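PDB 4RN7: N-acetylmuramoyl-L-alanine amidase from Peptoclostridium difficile, which probably cleaves, as a zinc-dependent hydrolase, the amide bond between N-acetylmuramic acid and L-alanine in bacterial cell-wall peptidoglycan. Local coordinates for residues N90-I95 and C149-T154. Residues are numbered along the deposited sequence; the frame is centred on the assembly and turned at random.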
loop_
_atom_site.group_PDB
_atom_site.type_symbol
_atom_site.label_atom_id
_atom_site.label_comp_id
_atom_site.label_asym_id
_atom_site.label_seq_id
_atom_site.Cartn_x
_atom_site.Cartn_y
_atom_site.Cartn_z
ATOM N N ASN A 90 -12.682 -7.324 -16.558
ATOM C CA ASN A 90 -11.390 -6.797 -16.976
ATOM C C ASN A 90 -11.496 -5.317 -17.332
ATOM O O ASN A 90 -10.745 -4.822 -18.182
ATOM C CB ASN A 90 -10.880 -7.584 -18.185
ATOM C CG ASN A 90 -11.806 -7.459 -19.395
ATOM O OD1 ASN A 90 -12.952 -7.016 -19.275
ATOM N ND2 ASN A 90 -11.312 -7.852 -20.563
ATOM N N THR A 91 -12.426 -4.621 -16.675
ATOM C CA THR A 91 -12.738 -3.235 -17.021
ATOM C C THR A 91 -12.565 -2.222 -15.883
ATOM O O THR A 91 -12.370 -1.045 -16.148
ATOM C CB THR A 91 -14.173 -3.104 -17.628
ATOM O OG1 THR A 91 -15.158 -3.444 -16.642
ATOM C CG2 THR A 91 -14.327 -4.011 -18.836
ATOM N N ALA A 92 -12.600 -2.666 -14.627
ATOM C CA ALA A 92 -12.555 -1.723 -13.499
ATOM C C ALA A 92 -11.276 -0.882 -13.464
ATOM O O ALA A 92 -10.209 -1.361 -13.841
ATOM C CB ALA A 92 -12.716 -2.458 -12.180
ATOM N N THR A 93 -11.377 0.367 -13.005
ATOM C CA THR A 93 -10.182 1.205 -12.863
ATOM C C THR A 93 -10.168 2.007 -11.573
ATOM O O THR A 93 -11.211 2.216 -10.956
ATOM C CB THR A 93 -10.042 2.212 -14.011
ATOM O OG1 THR A 93 -11.208 3.042 -14.055
ATOM C CG2 THR A 93 -9.862 1.494 -15.332
ATOM N N GLY A 94 -8.982 2.445 -11.166
ATOM C CA GLY A 94 -8.879 3.386 -10.067
ATOM C C GLY A 94 -8.250 2.815 -8.811
ATOM O O GLY A 94 -7.980 1.616 -8.709
ATOM N N ILE A 95 -8.039 3.690 -7.837
ATOM C CA ILE A 95 -7.360 3.319 -6.609
ATOM C C ILE A 95 -8.308 3.504 -5.425
ATOM O O ILE A 95 -9.075 4.473 -5.390
ATOM C CB ILE A 95 -6.118 4.206 -6.440
ATOM C CG1 ILE A 95 -5.074 3.838 -7.506
ATOM C CG2 ILE A 95 -5.513 4.069 -5.042
ATOM C CD1 ILE A 95 -3.782 4.628 -7.401
ATOM N N CYS A 149 -3.635 -0.438 -5.635
ATOM C CA CYS A 149 -3.031 0.562 -6.516
ATOM C C CYS A 149 -3.435 0.449 -7.987
ATOM O O CYS A 149 -2.613 0.693 -8.877
ATOM C CB CYS A 149 -1.511 0.516 -6.408
ATOM S SG CYS A 149 -0.891 0.974 -4.759
ATOM N N GLY A 150 -4.687 0.087 -8.243
ATOM C CA GLY A 150 -5.163 -0.025 -9.616
ATOM C C GLY A 150 -5.506 -1.477 -9.878
ATOM O O GLY A 150 -5.105 -2.349 -9.104
ATOM N N PHE A 151 -6.248 -1.736 -10.949
ATOM C CA PHE A 151 -6.703 -3.087 -11.272
ATOM C C PHE A 151 -5.765 -3.792 -12.236
ATOM O O PHE A 151 -5.736 -3.478 -13.414
ATOM C CB PHE A 151 -8.116 -3.038 -11.865
ATOM C CG PHE A 151 -9.192 -2.896 -10.825
ATOM C CD1 PHE A 151 -9.407 -1.680 -10.196
ATOM C CD2 PHE A 151 -9.956 -3.988 -10.444
ATOM C CE1 PHE A 151 -10.389 -1.551 -9.210
ATOM C CE2 PHE A 151 -10.926 -3.871 -9.458
ATOM C CZ PHE A 151 -11.141 -2.650 -8.842
ATOM N N LEU A 152 -4.996 -4.762 -11.748
ATOM C CA LEU A 152 -4.082 -5.467 -12.640
ATOM C C LEU A 152 -4.842 -6.276 -13.679
ATOM O O LEU A 152 -4.311 -6.591 -14.743
ATOM C CB LEU A 152 -3.136 -6.378 -11.845
ATOM C CG LEU A 152 -2.116 -7.142 -12.693
ATOM C CD1 LEU A 152 -1.203 -6.179 -13.425
ATOM C CD2 LEU A 152 -1.304 -8.068 -11.795
ATOM N N THR A 153 -6.101 -6.593 -13.384
ATOM C CA THR A 153 -6.957 -7.332 -14.316
ATOM C C THR A 153 -7.513 -6.505 -15.499
ATOM O O THR A 153 -8.123 -7.056 -16.419
ATOM C CB THR A 153 -8.116 -8.041 -13.563
ATOM O OG1 THR A 153 -8.797 -7.103 -12.708
ATOM C CG2 THR A 153 -7.565 -9.191 -12.718
ATOM N N THR A 154 -7.294 -5.192 -15.466
ATOM C CA THR A 154 -7.748 -4.294 -16.533
ATOM C C THR A 154 -6.524 -3.856 -17.331
ATOM O O THR A 154 -5.627 -3.204 -16.784
ATOM C CB THR A 154 -8.454 -3.065 -15.947
ATOM O OG1 THR A 154 -9.619 -3.484 -15.230
ATOM C CG2 THR A 154 -8.890 -2.117 -17.062
#
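In this zinc-binding domain of the Amidase_3 family, probably an amidase, the loop 90-95, which leads into strand 95-99, packs against the end of the neighbouring antiparallel strand 144-151 and the type I turn Phe151 to Thr154. Ala92 and Thr154 provide the one hydrogen bond between the two segments. The Thr154 hydroxyl donates it to the carbonyl oxygen of Ala92, with OG1 to O at 2.6 Å. OG1 lies in the carbonyl plane, on a lone pair, at a C=O...OG1 angle of 133°. Thr154 chi1 of -62° sets OG1 anti to its own carbonyl carbon and aims it at the loop. The turn is closed by Thr154 N to Phe151 O at 3.1 Å. Asn90 O receives a CA-H...O contact from Thr154 CA at 3.5 Å.

Ala92 also turns its methyl onto the Phe151 ring. CB sits over the middle of one face, 3.5 Å from the centroid and 9° off the normal, a CH-pi contact. Gly94 O lies at the ring edge, near its plane. The same oxygen receives a CA-H...O contact from Gly150 CA at 3.4 Å. Further along, Ile95 CG1 rests on the backbone of Cys149 and Gly150.

The loop is thus held to the turn partly by one short hydroxyl bond and a methyl on a ring. Glu86 OE1 accepts the amides of Thr91 and Ala92, and Glu157 OE1 those of Gly94 and Phe151, tying the two segments together.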